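Long-range contacts in anthranilate synthase component I (Streptococcus pneumoniae serotype 4, PDB 5KCK), which is the first component of an anthranilate synthase, a mixed alpha-beta subunit built on large antiparallel sheets and present here as two copies: residues F89-D100 with R387-S398; G224-N232 with L242-I253. All coordinates share one frame; numbering follows the deposited sequence.

Contact 1 (F89-D100 with R387-S398)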
loop_
_atom_site.group_PDB
_atom_site.type_symbol
_atom_site.label_atom_id
_atom_site.label_comp_id
_atom_site.label_asym_id
_atom_site.label_seq_id
_atom_site.Cartn_x
_atom_site.Cartn_y
_atom_site.Cartn_z
ATOM N N PHE A 89 -7.537 14.178 -11.216
ATOM C CA PHE A 89 -7.753 15.621 -11.112
ATOM C C PHE A 89 -7.557 16.322 -12.455
ATOM O O PHE A 89 -8.474 16.984 -12.946
ATOM C CB PHE A 89 -6.834 16.205 -10.022
ATOM C CG PHE A 89 -6.807 17.717 -9.965
ATOM C CD1 PHE A 89 -7.957 18.446 -9.679
ATOM C CD2 PHE A 89 -5.617 18.404 -10.164
ATOM C CE1 PHE A 89 -7.920 19.840 -9.626
ATOM C CE2 PHE A 89 -5.572 19.791 -10.098
ATOM C CZ PHE A 89 -6.731 20.509 -9.833
ATOM N N GLY A 90 -6.388 16.179 -13.071
ATOM C CA GLY A 90 -6.192 16.778 -14.387
ATOM C C GLY A 90 -6.268 18.292 -14.459
ATOM O O GLY A 90 -6.497 18.845 -15.543
ATOM N N GLY A 91 -6.067 18.988 -13.351
ATOM C CA GLY A 91 -6.182 20.444 -13.424
ATOM C C GLY A 91 -7.561 20.926 -13.023
ATOM O O GLY A 91 -8.570 20.226 -13.165
ATOM N N GLY A 92 -7.603 22.153 -12.506
ATOM C CA GLY A 92 -8.839 22.708 -11.991
ATOM C C GLY A 92 -8.704 23.352 -10.619
ATOM O O GLY A 92 -7.627 23.837 -10.265
ATOM N N ALA A 93 -9.791 23.373 -9.845
ATOM C CA ALA A 93 -9.856 24.083 -8.574
ATOM C C ALA A 93 -9.767 23.119 -7.401
ATOM O O ALA A 93 -10.343 22.028 -7.432
ATOM C CB ALA A 93 -11.153 24.887 -8.459
ATOM N N ILE A 94 -9.049 23.531 -6.363
ATOM C CA ILE A 94 -8.947 22.787 -5.114
ATOM C C ILE A 94 -9.250 23.761 -3.987
ATOM O O ILE A 94 -8.722 24.881 -3.973
ATOM C CB ILE A 94 -7.554 22.145 -4.953
ATOM C CG1 ILE A 94 -7.294 21.175 -6.115
ATOM C CG2 ILE A 94 -7.403 21.439 -3.591
ATOM C CD1 ILE A 94 -5.907 20.596 -6.126
ATOM N N GLY A 95 -10.125 23.356 -3.067
ATOM C CA GLY A 95 -10.587 24.267 -2.026
ATOM C C GLY A 95 -11.806 23.709 -1.322
ATOM O O GLY A 95 -12.003 22.494 -1.271
ATOM N N PHE A 96 -12.620 24.611 -0.773
ATOM C CA PHE A 96 -13.785 24.208 0.006
ATOM C C PHE A 96 -14.962 25.141 -0.243
ATOM O O PHE A 96 -14.819 26.277 -0.704
ATOM C CB PHE A 96 -13.502 24.189 1.517
ATOM C CG PHE A 96 -13.323 25.546 2.109
ATOM C CD1 PHE A 96 -12.070 26.137 2.144
ATOM C CD2 PHE A 96 -14.401 26.249 2.619
ATOM C CE1 PHE A 96 -11.896 27.396 2.686
ATOM C CE2 PHE A 96 -14.230 27.509 3.159
ATOM C CZ PHE A 96 -12.974 28.084 3.188
ATOM N N VAL A 97 -16.133 24.639 0.127
ATOM C CA VAL A 97 -17.379 25.389 0.153
ATOM C C VAL A 97 -17.898 25.314 1.583
ATOM O O VAL A 97 -18.137 24.218 2.110
ATOM C CB VAL A 97 -18.395 24.819 -0.851
ATOM C CG1 VAL A 97 -19.726 25.508 -0.729
ATOM C CG2 VAL A 97 -17.861 24.975 -2.260
ATOM N N GLY A 98 -18.025 26.467 2.228
ATOM C CA GLY A 98 -18.467 26.484 3.606
ATOM C C GLY A 98 -19.928 26.096 3.743
ATOM O O GLY A 98 -20.726 26.227 2.818
ATOM N N TYR A 99 -20.269 25.598 4.931
ATOM C CA TYR A 99 -21.651 25.241 5.232
ATOM C C TYR A 99 -22.601 26.375 4.889
ATOM O O TYR A 99 -23.681 26.149 4.328
ATOM C CB TYR A 99 -21.752 24.873 6.711
ATOM C CG TYR A 99 -23.148 24.684 7.263
ATOM C CD1 TYR A 99 -23.861 25.763 7.798
ATOM C CD2 TYR A 99 -23.730 23.429 7.303
ATOM C CE1 TYR A 99 -25.137 25.593 8.330
ATOM C CE2 TYR A 99 -24.993 23.245 7.842
ATOM C CZ TYR A 99 -25.694 24.328 8.349
ATOM O OH TYR A 99 -26.946 24.139 8.870
ATOM N N ASP A 100 -22.192 27.610 5.178
ATOM C CA ASP A 100 -23.072 28.763 5.060
ATOM C C ASP A 100 -23.324 29.190 3.622
ATOM O O ASP A 100 -24.188 30.043 3.393
ATOM C CB ASP A 100 -22.487 29.904 5.880
ATOM C CG ASP A 100 -22.270 29.500 7.328
ATOM O OD1 ASP A 100 -23.232 29.601 8.109
ATOM O OD2 ASP A 100 -21.157 29.039 7.670
ATOM N N ARG A 387 -20.929 28.218 11.440
ATOM C CA ARG A 387 -20.232 26.948 11.252
ATOM C C ARG A 387 -18.986 27.112 10.395
ATOM O O ARG A 387 -17.929 26.557 10.721
ATOM C CB ARG A 387 -21.178 25.910 10.644
ATOM C CG ARG A 387 -22.113 25.330 11.686
ATOM C CD ARG A 387 -23.064 24.307 11.123
ATOM N NE ARG A 387 -23.685 23.569 12.218
ATOM C CZ ARG A 387 -24.318 22.416 12.064
ATOM N NH1 ARG A 387 -24.414 21.877 10.854
ATOM N NH2 ARG A 387 -24.849 21.803 13.114
ATOM N N GLY A 388 -19.082 27.865 9.302
ATOM C CA GLY A 388 -17.901 28.088 8.475
ATOM C C GLY A 388 -17.528 26.844 7.695
ATOM O O GLY A 388 -18.362 26.239 7.007
ATOM N N VAL A 389 -16.251 26.456 7.791
ATOM C CA VAL A 389 -15.770 25.282 7.059
ATOM C C VAL A 389 -16.500 24.027 7.524
ATOM O O VAL A 389 -16.939 23.206 6.708
ATOM C CB VAL A 389 -14.247 25.127 7.215
ATOM C CG1 VAL A 389 -13.795 23.761 6.672
ATOM C CG2 VAL A 389 -13.511 26.267 6.507
ATOM N N TYR A 390 -16.629 23.856 8.840
ATOM C CA TYR A 390 -17.288 22.678 9.390
ATOM C C TYR A 390 -18.651 22.463 8.743
ATOM O O TYR A 390 -19.444 23.400 8.616
ATOM C CB TYR A 390 -17.457 22.818 10.906
ATOM C CG TYR A 390 -18.405 21.778 11.476
ATOM C CD1 TYR A 390 -17.996 20.466 11.636
ATOM C CD2 TYR A 390 -19.708 22.101 11.831
ATOM C CE1 TYR A 390 -18.840 19.508 12.147
ATOM C CE2 TYR A 390 -20.568 21.136 12.345
ATOM C CZ TYR A 390 -20.120 19.839 12.497
ATOM O OH TYR A 390 -20.939 18.851 12.998
ATOM N N ALA A 391 -18.906 21.216 8.334
ATOM C CA ALA A 391 -20.164 20.738 7.759
ATOM C C ALA A 391 -20.403 21.250 6.345
ATOM O O ALA A 391 -21.531 21.154 5.842
ATOM C CB ALA A 391 -21.375 21.092 8.634
ATOM N N GLY A 392 -19.388 21.818 5.700
ATOM C CA GLY A 392 -19.472 22.145 4.290
ATOM C C GLY A 392 -18.894 21.026 3.443
ATOM O O GLY A 392 -19.079 19.847 3.768
ATOM N N ALA A 393 -18.160 21.381 2.386
ATOM C CA ALA A 393 -17.670 20.434 1.395
ATOM C C ALA A 393 -16.244 20.797 1.010
ATOM O O ALA A 393 -15.943 21.968 0.768
ATOM C CB ALA A 393 -18.562 20.419 0.141
ATOM N N ILE A 394 -15.376 19.783 0.931
ATOM C CA ILE A 394 -13.953 19.969 0.678
ATOM C C ILE A 394 -13.519 19.008 -0.418
ATOM O O ILE A 394 -13.838 17.813 -0.368
ATOM C CB ILE A 394 -13.112 19.738 1.953
ATOM C CG1 ILE A 394 -13.533 20.697 3.061
ATOM C CG2 ILE A 394 -11.636 19.935 1.680
ATOM C CD1 ILE A 394 -12.713 20.543 4.333
ATOM N N GLY A 395 -12.769 19.516 -1.389
ATOM C CA GLY A 395 -12.233 18.649 -2.417
ATOM C C GLY A 395 -11.804 19.406 -3.654
ATOM O O GLY A 395 -11.178 20.459 -3.525
ATOM N N TYR A 396 -12.129 18.897 -4.849
ATOM C CA TYR A 396 -11.693 19.535 -6.088
ATOM C C TYR A 396 -12.828 19.592 -7.108
ATOM O O TYR A 396 -13.787 18.815 -7.062
ATOM C CB TYR A 396 -10.482 18.817 -6.715
ATOM C CG TYR A 396 -10.766 17.416 -7.234
ATOM C CD1 TYR A 396 -11.310 17.208 -8.509
ATOM C CD2 TYR A 396 -10.475 16.297 -6.458
ATOM C CE1 TYR A 396 -11.571 15.917 -8.978
ATOM C CE2 TYR A 396 -10.723 15.005 -6.920
ATOM C CZ TYR A 396 -11.272 14.826 -8.176
ATOM O OH TYR A 396 -11.509 13.555 -8.620
ATOM N N LEU A 397 -12.689 20.529 -8.043
ATOM C CA LEU A 397 -13.487 20.595 -9.266
ATOM C C LEU A 397 -12.513 20.558 -10.440
ATOM O O LEU A 397 -11.730 21.493 -10.639
ATOM C CB LEU A 397 -14.349 21.856 -9.305
ATOM C CG LEU A 397 -15.091 22.129 -10.618
ATOM C CD1 LEU A 397 -16.266 21.148 -10.804
ATOM C CD2 LEU A 397 -15.569 23.578 -10.655
ATOM N N SER A 398 -12.550 19.476 -11.204
ATOM C CA SER A 398 -11.615 19.307 -12.300
ATOM C C SER A 398 -12.047 20.107 -13.524
ATOM O O SER A 398 -13.238 20.330 -13.766
ATOM C CB SER A 398 -11.486 17.836 -12.670
ATOM O OG SER A 398 -10.617 17.680 -13.768
#
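Arg-387 lies across the ring of Tyr-99 at one end of this contact: its CD sits over the ring centre, 3.6 Å from the centroid and 7° off the normal. The chain is extended from CG to NE, which carries the guanidinium past the middle of the ring and makes the cation-pi contact off-centre, with CZ 4.7 Å from the centroid. The carbonyl O of Ala-391 meets the Tyr-99 ring at its edge, and Ala-391 CB packs against Tyr-99 CD2 at 3.6 Å. Beside this pair, Tyr-99 N donates to Gly-388 O and Asp-100 OD2 accepts from Gly-388 N at 2.9 Å, met nearly along the C-O bond.

Between the ends, strands 92-97 and 393-398 pair antiparallel through six backbone hydrogen bonds, from Ala-93 with Leu-397 to Val-97 with Ala-393. Ile-94, Phe-96, Ile-394 and Tyr-396 share one face. Phe-96 takes the crowded position between its backbone N and carbonyl carbon (chi1 70°); with this torsion the ring stands where Val-389 CG2 covers one face, 3.9 Å from the centroid. Ile-394 CG1 packs against Phe-96 CB at 3.8 Å. At the other end, Phe-89 turns an edge toward the face of Tyr-396 in an offset T-shaped pair, planes at 78°, while Ser-398 OG approaches Phe-89 O at a doubtful, very short 2.4 Å.

Further partners lie outside: Tyr-380 OH binds both Asp-100 OD1 and Arg-387 N, Arg-387 NH1 reaches Val-367 O, and NH2 forms a salt bridge with Glu-383. The carboxylate is thus held by two hydrogen bonds and the guanidinium by Val-367 O and Glu-383, which probably stabilises the buried charges at the Tyr-99 end of the strand pair.

Contact 2 (G224-N232 with L242-I253); sequences GNPFDFYRN and LYFYDFGDYQII
Phe-244 projects from strand 242-246 into the side of helix 226-232, where its CB lies over the centre of the Tyr-230 ring, 3.8 Å from the centroid and 10° off the normal. Phe-227 brings its edge toward the face of the Phe-244 ring in a T-shaped pair, with planes at 83° and centroids 5.4 Å apart. Tyr-230 extends with CG anti to the backbone N (chi1 -178°), which takes its ring along the strand until OH lies 3.4 Å from Leu-242 CB. Ile-253 touches the helix with both branches: CG2 meets Tyr-230 CD1 at 3.8 Å, and CD1 meets Pro-226 CB at 4.0 Å.

The packing thins toward partly exposed Pro-226 and Phe-229; the ring edge of Phe-229, at CD2, lies 4.1 Å from Ile-253 CG2. Asn-225 caps the helix through a weak bond from Phe-227 N. At the far end of the hairpin, Asp-246 OD1 accepts from Gly-248 N, an Asx turn, and from Gln-251 NE2 on the opposite face of its carboxylate.

The helix runs nearly antiparallel to strand 242-246 and nearly parallel to strand 250-253, covering one side of this hairpin. Strand 411-415 continues the sheet beyond Ile-253, whereas strand 242-246 pairs with a strand of the second subunit, whose Glu-30 bonds Tyr-230 OH and whose Tyr-18 stacks on Phe-227.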
loop_
_atom_site.group_PDB
_atom_site.type_symbol
_atom_site.label_atom_id
_atom_site.label_comp_id
_atom_site.label_asym_id
_atom_site.label_seq_id
_atom_site.Cartn_x
_atom_site.Cartn_y
_atom_site.Cartn_z
ATOM N N GLY A 224 3.541 23.389 18.185
ATOM C CA GLY A 224 4.060 22.398 17.276
ATOM C C GLY A 224 3.868 22.788 15.822
ATOM O O GLY A 224 3.551 23.928 15.473
ATOM N N ASN A 225 4.052 21.789 14.960
ATOM C CA ASN A 225 4.095 21.970 13.517
ATOM C C ASN A 225 2.816 21.433 12.891
ATOM O O ASN A 225 2.503 20.244 13.066
ATOM C CB ASN A 225 5.321 21.244 12.955
ATOM C CG ASN A 225 5.573 21.532 11.481
ATOM O OD1 ASN A 225 4.655 21.807 10.708
ATOM N ND2 ASN A 225 6.835 21.446 11.084
ATOM N N PRO A 226 2.058 22.250 12.149
ATOM C CA PRO A 226 0.811 21.740 11.540
ATOM C C PRO A 226 1.036 20.652 10.506
ATOM O O PRO A 226 0.278 19.675 10.456
ATOM C CB PRO A 226 0.198 22.994 10.900
ATOM C CG PRO A 226 1.363 23.924 10.677
ATOM C CD PRO A 226 2.315 23.662 11.810
ATOM N N PHE A 227 2.056 20.808 9.660
ATOM C CA PHE A 227 2.341 19.800 8.646
ATOM C C PHE A 227 2.706 18.457 9.279
ATOM O O PHE A 227 2.299 17.398 8.785
ATOM C CB PHE A 227 3.456 20.295 7.727
ATOM C CG PHE A 227 3.696 19.418 6.547
ATOM C CD1 PHE A 227 2.741 19.303 5.555
ATOM C CD2 PHE A 227 4.872 18.692 6.434
ATOM C CE1 PHE A 227 2.951 18.482 4.463
ATOM C CE2 PHE A 227 5.089 17.872 5.340
ATOM C CZ PHE A 227 4.129 17.767 4.354
ATOM N N ASP A 228 3.461 18.472 10.382
ATOM C CA ASP A 228 3.769 17.205 11.038
ATOM C C ASP A 228 2.514 16.553 11.596
ATOM O O ASP A 228 2.419 15.320 11.630
ATOM C CB ASP A 228 4.803 17.395 12.149
ATOM C CG ASP A 228 6.208 17.624 11.609
ATOM O OD1 ASP A 228 6.428 17.438 10.388
ATOM O OD2 ASP A 228 7.096 17.979 12.413
ATOM N N PHE A 229 1.544 17.357 12.039
ATOM C CA PHE A 229 0.247 16.799 12.405
ATOM C C PHE A 229 -0.391 16.090 11.215
ATOM O O PHE A 229 -0.903 14.970 11.352
ATOM C CB PHE A 229 -0.664 17.903 12.943
ATOM C CG PHE A 229 -2.060 17.439 13.252
ATOM C CD1 PHE A 229 -2.349 16.828 14.460
ATOM C CD2 PHE A 229 -3.081 17.619 12.339
ATOM C CE1 PHE A 229 -3.632 16.400 14.745
ATOM C CE2 PHE A 229 -4.371 17.196 12.621
ATOM C CZ PHE A 229 -4.644 16.587 13.823
ATOM N N TYR A 230 -0.343 16.711 10.028
ATOM C CA TYR A 230 -0.863 16.047 8.833
ATOM C C TYR A 230 -0.118 14.747 8.557
ATOM O O TYR A 230 -0.744 13.722 8.267
ATOM C CB TYR A 230 -0.790 16.973 7.615
ATOM C CG TYR A 230 -1.376 16.330 6.366
ATOM C CD1 TYR A 230 -2.742 16.101 6.260
ATOM C CD2 TYR A 230 -0.566 15.935 5.306
ATOM C CE1 TYR A 230 -3.293 15.499 5.134
ATOM C CE2 TYR A 230 -1.105 15.328 4.173
ATOM C CZ TYR A 230 -2.474 15.116 4.093
ATOM O OH TYR A 230 -3.031 14.522 2.981
ATOM N N ARG A 231 1.220 14.762 8.662
ATOM C CA ARG A 231 1.991 13.544 8.422
ATOM C C ARG A 231 1.562 12.430 9.366
ATOM O O ARG A 231 1.491 11.259 8.970
ATOM C CB ARG A 231 3.492 13.817 8.573
ATOM C CG ARG A 231 4.068 14.782 7.537
ATOM C CD ARG A 231 5.518 15.140 7.891
ATOM N NE ARG A 231 6.354 13.944 7.932
ATOM C CZ ARG A 231 7.583 13.900 8.436
ATOM N NH1 ARG A 231 8.138 14.986 8.964
ATOM N NH2 ARG A 231 8.250 12.758 8.422
ATOM N N ASN A 232 1.264 12.773 10.616
ATOM C CA ASN A 232 0.821 11.744 11.546
ATOM C C ASN A 232 -0.623 11.350 11.275
ATOM O O ASN A 232 -0.989 10.177 11.417
ATOM C CB ASN A 232 0.982 12.218 12.987
ATOM C CG ASN A 232 0.776 11.091 13.985
ATOM O OD1 ASN A 232 1.500 10.088 13.965
ATOM N ND2 ASN A 232 -0.221 11.239 14.851
ATOM N N LEU A 242 -7.934 12.746 2.549
ATOM C CA LEU A 242 -6.948 13.421 3.375
ATOM C C LEU A 242 -6.542 14.698 2.659
ATOM O O LEU A 242 -6.436 14.717 1.428
ATOM C CB LEU A 242 -5.734 12.530 3.625
ATOM C CG LEU A 242 -5.982 11.369 4.581
ATOM C CD1 LEU A 242 -5.046 10.223 4.242
ATOM C CD2 LEU A 242 -5.755 11.834 5.996
ATOM N N TYR A 243 -6.337 15.771 3.420
ATOM C CA TYR A 243 -6.062 17.047 2.777
ATOM C C TYR A 243 -5.359 17.986 3.745
ATOM O O TYR A 243 -5.701 18.063 4.932
ATOM C CB TYR A 243 -7.349 17.693 2.231
ATOM C CG TYR A 243 -8.542 17.525 3.130
ATOM C CD1 TYR A 243 -8.806 18.443 4.143
ATOM C CD2 TYR A 243 -9.404 16.441 2.982
ATOM C CE1 TYR A 243 -9.893 18.300 4.977
ATOM C CE2 TYR A 243 -10.506 16.283 3.823
ATOM C CZ TYR A 243 -10.741 17.219 4.819
ATOM O OH TYR A 243 -11.820 17.079 5.666
ATOM N N PHE A 244 -4.354 18.673 3.215
ATOM C CA PHE A 244 -3.671 19.772 3.883
ATOM C C PHE A 244 -3.722 20.948 2.908
ATOM O O PHE A 244 -3.049 20.925 1.874
ATOM C CB PHE A 244 -2.231 19.377 4.242
ATOM C CG PHE A 244 -1.463 20.434 4.994
ATOM C CD1 PHE A 244 -1.457 20.453 6.384
ATOM C CD2 PHE A 244 -0.721 21.388 4.314
ATOM C CE1 PHE A 244 -0.736 21.426 7.092
ATOM C CE2 PHE A 244 0.009 22.367 5.011
ATOM C CZ PHE A 244 -0.008 22.390 6.401
ATOM N N TYR A 245 -4.553 21.948 3.201
ATOM C CA TYR A 245 -4.698 23.132 2.356
ATOM C C TYR A 245 -4.046 24.321 3.044
ATOM O O TYR A 245 -4.455 24.696 4.146
ATOM C CB TYR A 245 -6.164 23.470 2.084
ATOM C CG TYR A 245 -6.944 22.508 1.218
ATOM C CD1 TYR A 245 -6.349 21.387 0.652
ATOM C CD2 TYR A 245 -8.295 22.742 0.953
ATOM C CE1 TYR A 245 -7.086 20.511 -0.147
ATOM C CE2 TYR A 245 -9.038 21.884 0.157
ATOM C CZ TYR A 245 -8.433 20.769 -0.382
ATOM O OH TYR A 245 -9.181 19.920 -1.170
ATOM N N ASP A 246 -3.066 24.936 2.390
ATOM C CA ASP A 246 -2.413 26.127 2.928
ATOM C C ASP A 246 -2.944 27.347 2.182
ATOM O O ASP A 246 -2.549 27.611 1.046
ATOM C CB ASP A 246 -0.896 26.040 2.815
ATOM C CG ASP A 246 -0.198 27.186 3.548
ATOM O OD1 ASP A 246 -0.900 28.082 4.070
ATOM O OD2 ASP A 246 1.049 27.200 3.601
ATOM N N PHE A 247 -3.814 28.110 2.838
ATOM C CA PHE A 247 -4.332 29.334 2.253
ATOM C C PHE A 247 -3.515 30.555 2.653
ATOM O O PHE A 247 -3.913 31.680 2.346
ATOM C CB PHE A 247 -5.807 29.522 2.629
ATOM C CG PHE A 247 -6.736 28.524 1.976
ATOM C CD1 PHE A 247 -7.165 28.706 0.672
ATOM C CD2 PHE A 247 -7.180 27.408 2.666
ATOM C CE1 PHE A 247 -8.015 27.796 0.066
ATOM C CE2 PHE A 247 -8.038 26.494 2.067
ATOM C CZ PHE A 247 -8.449 26.689 0.761
ATOM N N GLY A 248 -2.384 30.360 3.322
ATOM C CA GLY A 248 -1.552 31.483 3.693
ATOM C C GLY A 248 -1.792 31.931 5.116
ATOM O O GLY A 248 -1.003 31.609 6.009
ATOM N N ASP A 249 -2.868 32.676 5.353
ATOM C CA ASP A 249 -3.173 33.104 6.711
ATOM C C ASP A 249 -4.052 32.105 7.457
ATOM O O ASP A 249 -4.354 32.329 8.632
ATOM C CB ASP A 249 -3.827 34.495 6.710
ATOM C CG ASP A 249 -5.083 34.558 5.866
ATOM O OD1 ASP A 249 -5.209 33.759 4.914
ATOM O OD2 ASP A 249 -5.944 35.417 6.152
ATOM N N TYR A 250 -4.463 31.017 6.814
ATOM C CA TYR A 250 -5.102 29.923 7.529
ATOM C C TYR A 250 -4.851 28.631 6.768
ATOM O O TYR A 250 -4.521 28.638 5.578
ATOM C CB TYR A 250 -6.606 30.162 7.747
ATOM C CG TYR A 250 -7.471 30.094 6.509
ATOM C CD1 TYR A 250 -7.568 31.178 5.645
ATOM C CD2 TYR A 250 -8.224 28.953 6.217
ATOM C CE1 TYR A 250 -8.370 31.124 4.513
ATOM C CE2 TYR A 250 -9.040 28.893 5.086
ATOM C CZ TYR A 250 -9.104 29.985 4.237
ATOM O OH TYR A 250 -9.889 29.952 3.104
ATOM N N GLN A 251 -4.957 27.517 7.488
ATOM C CA GLN A 251 -4.792 26.192 6.910
ATOM C C GLN A 251 -5.978 25.322 7.296
ATOM O O GLN A 251 -6.578 25.493 8.360
ATOM C CB GLN A 251 -3.490 25.491 7.368
ATOM C CG GLN A 251 -2.179 26.176 6.983
ATOM C CD GLN A 251 -1.889 27.400 7.818
ATOM O OE1 GLN A 251 -2.013 27.372 9.044
ATOM N NE2 GLN A 251 -1.519 28.492 7.159
ATOM N N ILE A 252 -6.283 24.364 6.433
ATOM C CA ILE A 252 -7.342 23.391 6.662
ATOM C C ILE A 252 -6.713 22.008 6.572
ATOM O O ILE A 252 -6.051 21.680 5.577
ATOM C CB ILE A 252 -8.491 23.569 5.661
ATOM C CG1 ILE A 252 -9.180 24.920 5.896
ATOM C CG2 ILE A 252 -9.505 22.436 5.774
ATOM C CD1 ILE A 252 -10.269 25.201 4.911
ATOM N N ILE A 253 -6.876 21.215 7.628
ATOM C CA ILE A 253 -6.261 19.897 7.733
ATOM C C ILE A 253 -7.341 18.910 8.142
ATOM O O ILE A 253 -7.990 19.095 9.178
ATOM C CB ILE A 253 -5.112 19.873 8.751
ATOM C CG1 ILE A 253 -4.228 21.113 8.599
ATOM C CG2 ILE A 253 -4.297 18.592 8.593
ATOM C CD1 ILE A 253 -3.134 21.234 9.673
#

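Overall arrangement
From the N terminus, residues 89-100 come first along the chain and pair with 387-398; contact 1 therefore closes a loop with 286 residues between its segments. Contact 2 is nested inside it and local, with nine residues between 224-232 and 242-253. Contact 1 joins the N-terminal family region to the C-terminal family region within one sheet, while contact 2 seats a helix on a hairpin of another. Their centres lie about 15 Å apart, and the two sheets meet there: Tyr-245 OH, 3.1 Å from Gly-395 O, probably hydrogen-bonds to it, and Phe-96 packs against Tyr-250. Both contacts also touch the second subunit.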